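Side-chain contacts in exotoxin type A (Streptococcus pyogenes phage T12, PDB 1FNU), which probably acts as a secreted toxin of the staphylococcal and streptococcal superantigen family, contributing to the virulence of the bacterium that carries the phage: residues V15-L18 / Q19-Y22; Q65-A68 / T69-D73; E205-N209 / K210-I214. All coordinates share one frame; numbering follows the deposited sequence.

Interaction 1 of 3, residues V15-L18 / Q19-Y22; sequences VKNL and QNIY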
loop_
_atom_site.group_PDB
_atom_site.type_symbol
_atom_site.label_atom_id
_atom_site.label_comp_id
_atom_site.label_asym_id
_atom_site.label_seq_id
_atom_site.Cartn_x
_atom_site.Cartn_y
_atom_site.Cartn_z
ATOM N N VAL A 15 -3.642 16.172 19.320
ATOM C CA VAL A 15 -3.955 15.397 18.116
ATOM C C VAL A 15 -4.022 16.171 16.771
ATOM O O VAL A 15 -4.721 17.155 16.595
ATOM C CB VAL A 15 -5.289 14.612 18.315
ATOM C CG1 VAL A 15 -5.517 13.624 17.141
ATOM C CG2 VAL A 15 -5.269 13.857 19.653
ATOM N N LYS A 16 -3.301 15.640 15.798
ATOM C CA LYS A 16 -3.349 16.162 14.443
ATOM C C LYS A 16 -4.413 15.306 13.696
ATOM O O LYS A 16 -4.410 14.072 13.716
ATOM C CB LYS A 16 -1.925 16.076 13.801
ATOM C CG LYS A 16 -1.869 15.993 12.293
ATOM C CD LYS A 16 -0.621 16.720 11.640
ATOM C CE LYS A 16 0.818 16.324 12.089
ATOM N NZ LYS A 16 1.379 14.995 11.389
ATOM N N ASN A 17 -5.380 15.974 13.091
ATOM C CA ASN A 17 -6.415 15.270 12.351
ATOM C C ASN A 17 -7.421 14.498 13.208
ATOM O O ASN A 17 -7.730 13.313 12.919
ATOM C CB ASN A 17 -5.806 14.299 11.289
ATOM C CG ASN A 17 -5.091 15.049 10.099
ATOM O OD1 ASN A 17 -5.540 16.116 9.614
ATOM N ND2 ASN A 17 -4.004 14.469 9.631
ATOM N N LEU A 18 -7.901 15.136 14.273
ATOM C CA LEU A 18 -8.842 14.483 15.141
ATOM C C LEU A 18 -10.117 14.174 14.394
ATOM O O LEU A 18 -10.852 13.293 14.824
ATOM C CB LEU A 18 -9.143 15.357 16.381
ATOM C CG LEU A 18 -9.989 14.764 17.502
ATOM C CD1 LEU A 18 -9.404 13.452 18.034
ATOM C CD2 LEU A 18 -10.001 15.787 18.693
ATOM N N GLN A 19 -10.409 14.890 13.312
ATOM C CA GLN A 19 -11.583 14.627 12.536
ATOM C C GLN A 19 -11.683 13.108 12.156
ATOM O O GLN A 19 -12.793 12.610 11.995
ATOM C CB GLN A 19 -11.619 15.489 11.241
ATOM C CG GLN A 19 -10.584 15.006 10.193
ATOM C CD GLN A 19 -9.298 15.786 10.311
ATOM O OE1 GLN A 19 -9.059 16.472 11.314
ATOM N NE2 GLN A 19 -8.455 15.700 9.284
ATOM N N ASN A 20 -10.529 12.430 12.009
ATOM C CA ASN A 20 -10.478 10.989 11.646
ATOM C C ASN A 20 -11.007 10.060 12.763
ATOM O O ASN A 20 -11.340 8.926 12.463
ATOM C CB ASN A 20 -9.055 10.545 11.176
ATOM C CG ASN A 20 -8.665 11.236 9.852
ATOM O OD1 ASN A 20 -9.539 11.665 9.129
ATOM N ND2 ASN A 20 -7.379 11.344 9.559
ATOM N N ILE A 21 -11.093 10.556 14.013
ATOM C CA ILE A 21 -11.746 9.798 15.116
ATOM C C ILE A 21 -13.237 10.189 14.937
ATOM O O ILE A 21 -14.115 9.339 14.958
ATOM C CB ILE A 21 -11.239 10.238 16.480
ATOM C CG1 ILE A 21 -9.750 9.942 16.602
ATOM C CG2 ILE A 21 -12.038 9.525 17.640
ATOM C CD1 ILE A 21 -9.371 8.428 16.514
ATOM N N TYR A 22 -13.510 11.471 14.723
ATOM C CA TYR A 22 -14.878 11.953 14.473
ATOM C C TYR A 22 -15.650 11.120 13.393
ATOM O O TYR A 22 -16.815 10.748 13.592
ATOM C CB TYR A 22 -14.899 13.455 14.014
ATOM C CG TYR A 22 -16.274 13.933 13.450
ATOM C CD1 TYR A 22 -17.400 14.158 14.297
ATOM C CD2 TYR A 22 -16.473 14.094 12.066
ATOM C CE1 TYR A 22 -18.624 14.514 13.797
ATOM C CE2 TYR A 22 -17.753 14.459 11.536
ATOM C CZ TYR A 22 -18.816 14.665 12.408
ATOM O OH TYR A 22 -20.074 15.065 11.923
#

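Interaction 2 of 3, residues Q65-A68 / T69-D73; sequences QEMA and TLFKD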
loop_
_atom_site.group_PDB
_atom_site.type_symbol
_atom_site.label_atom_id
_atom_site.label_comp_id
_atom_site.label_asym_id
_atom_site.label_seq_id
_atom_site.Cartn_x
_atom_site.Cartn_y
_atom_site.Cartn_z
ATOM N N GLN A 65 -4.384 -16.249 16.494
ATOM C CA GLN A 65 -4.772 -17.406 15.731
ATOM C C GLN A 65 -5.836 -18.228 16.439
ATOM O O GLN A 65 -6.796 -18.604 15.822
ATOM C CB GLN A 65 -3.560 -18.280 15.425
ATOM C CG GLN A 65 -3.907 -19.769 15.132
ATOM C CD GLN A 65 -2.644 -20.546 15.125
ATOM O OE1 GLN A 65 -1.768 -20.365 16.000
ATOM N NE2 GLN A 65 -2.500 -21.395 14.132
ATOM N N GLU A 66 -5.662 -18.472 17.740
ATOM C CA GLU A 66 -6.664 -19.257 18.461
ATOM C C GLU A 66 -8.048 -18.665 18.381
ATOM O O GLU A 66 -9.015 -19.422 18.239
ATOM C CB GLU A 66 -6.317 -19.459 19.921
ATOM C CG GLU A 66 -5.307 -20.587 20.117
ATOM C CD GLU A 66 -3.857 -20.184 19.799
ATOM O OE1 GLU A 66 -3.610 -19.052 19.202
ATOM O OE2 GLU A 66 -2.973 -21.042 20.187
ATOM N N MET A 67 -8.153 -17.319 18.514
ATOM C CA MET A 67 -9.461 -16.656 18.435
ATOM C C MET A 67 -10.104 -16.759 17.038
ATOM O O MET A 67 -11.306 -17.098 16.940
ATOM C CB MET A 67 -9.355 -15.185 18.907
ATOM C CG MET A 67 -10.731 -14.510 19.167
ATOM S SD MET A 67 -10.627 -12.864 20.010
ATOM C CE MET A 67 -10.129 -13.238 21.757
ATOM N N ALA A 68 -9.358 -16.482 15.950
ATOM C CA ALA A 68 -9.927 -16.624 14.604
ATOM C C ALA A 68 -10.445 -18.067 14.422
ATOM O O ALA A 68 -11.555 -18.262 13.930
ATOM C CB ALA A 68 -8.890 -16.293 13.491
ATOM N N THR A 69 -9.630 -19.059 14.790
ATOM C CA THR A 69 -10.122 -20.442 14.646
ATOM C C THR A 69 -11.333 -20.731 15.560
ATOM O O THR A 69 -12.209 -21.495 15.169
ATOM C CB THR A 69 -8.882 -21.554 14.670
ATOM O OG1 THR A 69 -9.245 -22.794 15.335
ATOM C CG2 THR A 69 -7.646 -20.993 15.265
ATOM N N LEU A 70 -11.468 -20.052 16.708
ATOM C CA LEU A 70 -12.641 -20.323 17.594
ATOM C C LEU A 70 -13.942 -19.953 16.840
ATOM O O LEU A 70 -14.931 -20.694 16.899
ATOM C CB LEU A 70 -12.608 -19.495 18.904
ATOM C CG LEU A 70 -13.245 -20.000 20.236
ATOM C CD1 LEU A 70 -13.744 -18.752 20.950
ATOM C CD2 LEU A 70 -14.401 -21.043 20.124
ATOM N N PHE A 71 -13.921 -18.819 16.111
ATOM C CA PHE A 71 -15.102 -18.356 15.383
ATOM C C PHE A 71 -15.146 -18.696 13.946
ATOM O O PHE A 71 -16.203 -18.523 13.317
ATOM C CB PHE A 71 -15.221 -16.846 15.500
ATOM C CG PHE A 71 -15.564 -16.401 16.878
ATOM C CD1 PHE A 71 -16.852 -16.622 17.378
ATOM C CD2 PHE A 71 -14.608 -15.791 17.705
ATOM C CE1 PHE A 71 -17.164 -16.226 18.655
ATOM C CE2 PHE A 71 -14.953 -15.403 19.013
ATOM C CZ PHE A 71 -16.218 -15.616 19.464
ATOM N N LYS A 72 -14.025 -19.183 13.415
ATOM C CA LYS A 72 -13.967 -19.501 11.999
ATOM C C LYS A 72 -15.202 -20.175 11.388
ATOM O O LYS A 72 -15.818 -19.752 10.431
ATOM C CB LYS A 72 -12.729 -20.368 11.726
ATOM C CG LYS A 72 -12.686 -20.823 10.308
ATOM C CD LYS A 72 -11.273 -21.158 9.904
ATOM C CE LYS A 72 -11.286 -21.990 8.632
ATOM N NZ LYS A 72 -11.942 -23.379 8.853
ATOM N N ASP A 73 -15.557 -21.296 11.934
ATOM C CA ASP A 73 -16.732 -21.971 11.381
ATOM C C ASP A 73 -18.025 -21.677 11.997
ATOM O O ASP A 73 -18.971 -22.371 11.695
ATOM C CB ASP A 73 -16.511 -23.470 11.455
ATOM C CG ASP A 73 -15.365 -23.882 10.572
ATOM O OD1 ASP A 73 -15.260 -23.254 9.475
ATOM O OD2 ASP A 73 -14.574 -24.790 10.940
#

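Interaction 3 of 3, residues E205-N209 / K210-I214; sequences ETLDN and KTSQI. Unlike the reference sequence in segment 205-209: N209 (reference Ser). Unlike the reference sequence in segment 210-214: K210 (reference Asn).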
loop_
_atom_site.group_PDB
_atom_site.type_symbol
_atom_site.label_atom_id
_atom_site.label_comp_id
_atom_site.label_asym_id
_atom_site.label_seq_id
_atom_site.Cartn_x
_atom_site.Cartn_y
_atom_site.Cartn_z
ATOM N N GLU A 205 -13.055 -8.142 23.461
ATOM C CA GLU A 205 -13.639 -8.157 24.808
ATOM C C GLU A 205 -15.185 -8.141 24.780
ATOM O O GLU A 205 -15.820 -7.312 24.135
ATOM C CB GLU A 205 -13.060 -6.987 25.624
ATOM C CG GLU A 205 -13.575 -6.830 27.016
ATOM C CD GLU A 205 -13.191 -7.974 27.990
ATOM O OE1 GLU A 205 -13.530 -9.185 27.706
ATOM O OE2 GLU A 205 -12.561 -7.648 29.061
ATOM N N THR A 206 -15.770 -9.091 25.524
ATOM C CA THR A 206 -17.205 -9.293 25.550
ATOM C C THR A 206 -17.743 -9.388 26.996
ATOM O O THR A 206 -17.115 -9.952 27.873
ATOM C CB THR A 206 -17.523 -10.640 24.746
ATOM O OG1 THR A 206 -17.036 -10.529 23.378
ATOM C CG2 THR A 206 -19.024 -10.926 24.668
ATOM N N LEU A 207 -18.906 -8.834 27.254
ATOM C CA LEU A 207 -19.390 -8.978 28.606
ATOM C C LEU A 207 -20.843 -9.125 28.677
ATOM O O LEU A 207 -21.541 -8.914 27.722
ATOM C CB LEU A 207 -18.916 -7.862 29.482
ATOM C CG LEU A 207 -18.934 -6.612 28.637
ATOM C CD1 LEU A 207 -20.316 -6.202 28.557
ATOM C CD2 LEU A 207 -18.090 -5.576 29.252
ATOM N N ASP A 208 -21.297 -9.522 29.850
ATOM C CA ASP A 208 -22.714 -9.775 30.061
ATOM C C ASP A 208 -23.450 -8.422 30.145
ATOM O O ASP A 208 -23.210 -7.637 31.064
ATOM C CB ASP A 208 -22.722 -10.579 31.349
ATOM C CG ASP A 208 -24.112 -10.861 31.921
ATOM O OD1 ASP A 208 -25.105 -10.342 31.358
ATOM O OD2 ASP A 208 -24.110 -11.632 32.960
ATOM N N ASN A 209 -24.339 -8.120 29.224
ATOM C CA ASN A 209 -24.954 -6.824 29.358
ATOM C C ASN A 209 -25.937 -6.600 30.490
ATOM O O ASN A 209 -26.272 -5.446 30.750
ATOM C CB ASN A 209 -25.627 -6.416 28.073
ATOM C CG ASN A 209 -26.566 -7.408 27.622
ATOM O OD1 ASN A 209 -26.394 -8.547 27.920
ATOM N ND2 ASN A 209 -27.563 -7.014 26.858
ATOM N N LYS A 210 -26.384 -7.659 31.173
ATOM C CA LYS A 210 -27.345 -7.480 32.254
ATOM C C LYS A 210 -26.557 -7.019 33.448
ATOM O O LYS A 210 -27.032 -6.205 34.220
ATOM C CB LYS A 210 -28.048 -8.812 32.651
ATOM C CG LYS A 210 -29.365 -8.632 33.510
ATOM C CD LYS A 210 -30.454 -8.030 32.616
ATOM C CE LYS A 210 -30.749 -8.980 31.382
ATOM N NZ LYS A 210 -31.545 -8.451 30.155
ATOM N N THR A 211 -25.348 -7.520 33.611
ATOM C CA THR A 211 -24.576 -7.134 34.793
ATOM C C THR A 211 -23.283 -6.337 34.661
ATOM O O THR A 211 -22.430 -6.367 35.566
ATOM C CB THR A 211 -24.235 -8.354 35.633
ATOM O OG1 THR A 211 -23.242 -9.147 34.955
ATOM C CG2 THR A 211 -25.508 -9.159 35.893
ATOM N N SER A 212 -23.135 -5.586 33.585
ATOM C CA SER A 212 -21.915 -4.798 33.438
ATOM C C SER A 212 -22.284 -3.303 33.494
ATOM O O SER A 212 -23.314 -2.896 32.997
ATOM C CB SER A 212 -21.250 -5.161 32.101
ATOM O OG SER A 212 -20.819 -6.503 32.063
ATOM N N GLN A 213 -21.464 -2.488 34.135
ATOM C CA GLN A 213 -21.752 -1.038 34.188
ATOM C C GLN A 213 -20.795 -0.149 33.325
ATOM O O GLN A 213 -19.582 -0.417 33.234
ATOM C CB GLN A 213 -21.706 -0.574 35.628
ATOM C CG GLN A 213 -23.032 -0.620 36.284
ATOM C CD GLN A 213 -22.867 -0.513 37.789
ATOM O OE1 GLN A 213 -23.148 -1.479 38.547
ATOM N NE2 GLN A 213 -22.357 0.649 38.245
ATOM N N ILE A 214 -21.364 0.903 32.722
ATOM C CA ILE A 214 -20.565 1.800 31.879
ATOM C C ILE A 214 -20.474 3.122 32.571
ATOM O O ILE A 214 -21.475 3.681 33.003
ATOM C CB ILE A 214 -21.222 2.063 30.539
ATOM C CG1 ILE A 214 -21.534 0.731 29.813
ATOM C CG2 ILE A 214 -20.290 2.934 29.734
ATOM C CD1 ILE A 214 -22.520 0.867 28.581
#

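Interaction 1 of 3, residues V15-L18 / Q19-Y22
L18 and I21 meet at the first turn of the N-terminal helix 19-26, where the loop 15-18 runs into helical backbone. This is the tightly packed half of the contact. CD1 of L18 lies against CG1 of I21 at 3.8 Å, the two aliphatic chains meeting at a slant. Both residues are buried; I21 also rests on Y160 and on Y197 of helix 194-197. The carbonyl of L18 starts the helical bonding by taking two donors: the N-H of I21 reaches L18 O at 2.9 Å from well above the carbonyl plane, while the N-H of Y22 comes to L18 O within that plane at 3.2 Å and nearly straight. One residue earlier, N17 O accepts N20 N at 3.1 Å, which carries the turn back into the loop. The buried N20 side chain sits close to the same oxygen, its CB 3.5 Å from N17 O, and touches Q194 of its own chain and R95 of a second subunit.

The looser half holds N17 and Q19, both partly exposed, with the exposed K16 beyond them packing on N92 of that second subunit. The Q19 chain leaves with CG wedged between its own backbone N and carbonyl carbon (chi1 72°), then bends at the next torsion (chi2 -95°), and the two turns fold its amide back alongside the N17 side chain, which points the same way. OE1 of Q19 comes to lie beside the N17 backbone, 3.1 Å from N17 CA. The two amide planes stand 83° apart, almost perpendicular, and NE2 of Q19 donates to N17 OD1 at 3.0 Å from above the carbonyl plane, off the lone-pair directions.

Interaction 2 of 3, residues Q65-A68 / T69-D73
The carbonyl oxygen of M67 is gripped by two backbone N-H groups in the middle of helix 65-72: F71 N donates to M67 O at 3.2 Å, four residues on, and L70 N adds a weak bond to M67 O at 3.0 Å. The F71 ring lies close by as well, its CD2 3.6 Å from M67 O in an oblique approach. The main partner of L70 N is E66 O, at 3.0 Å. One residue on from M67, A68 O takes only weak bonds from residues 69-73, from K72 N at 2.7 Å and from F71 N.

Apolar contact runs down one side of the helix. CG of M67 faces CE2 of F71 at a loose 4.3 Å, and F71, its CG anti to the carbonyl carbon (chi1 -69°), inserts its ring against L46, V103 and N105 of the OB-fold strands. The small A68 also packs on L46. At the far end K72 NZ forms a weak salt bridge with D73 OD1, its neighbour in sequence, at 3.4 Å. The hydrogen bonds between the two segments thus all come from the main chain, while the buried F71 ring, with A68 and K72, packs the helix against the OB-fold strands.

Interaction 3 of 3, residues E205-N209 / K210-I214
L207 is the first residue of strand 206-208 to reach across the tight turn that follows, its CB 3.5 Å from S212 OG and its CD1 resting on S212 CB. Its backbone pairs with V140 of the neighbouring strand, and its side chain also packs on F182. D208 comes next and supplies most of the bonding. With CG anti to the backbone N (chi1 173°), its carboxylate curls forward over the turn, and OD1 accepts K210 N at 3.0 Å from above the carboxylate plane, an Asx turn. OD2 of D208 lies 3.3 Å from T211 OG1, a weak bond at most. The D208 carbonyl oxygen is used too: S212 OG donates to D208 O at 2.8 Å, and T211 N makes a weak bond to D208 O at 3.3 Å, the closing bond of a beta turn. N209 then occupies the corner, buried against L111, K115 and I117 of strand 110-123. K210 turns its amine away, its NZ 6.8 Å from D208 OD1. The negative carboxylate is therefore probably steadied more by the backbone N-H of K210 than by the K210 ammonium group, and D208, through carboxylate and carbonyl oxygen, takes part in all the hydrogen bonds across this turn.

From the N terminus the three contacts follow one another in series; none nests within or crosses another, and each joins directly adjacent pieces of chain. Interaction 1 starts helix 19-26 where the incoming loop ends. Interaction 2 lies within helix 65-72, on the other side of the chain's centre, about 33 Å from interaction 1, centre to centre. Interaction 3 closes the short turn that carries the chain from strand 206-208, paired with 139-141, into strand 212-219 of the five-stranded beta-grasp sheet. Interactions 2 and 3 do not touch, although their nearest atoms are about 6 Å apart; N204, just before residues 205-214, packs on M67 and F71 and so probably helps link the OB-fold helix to the beta-grasp side.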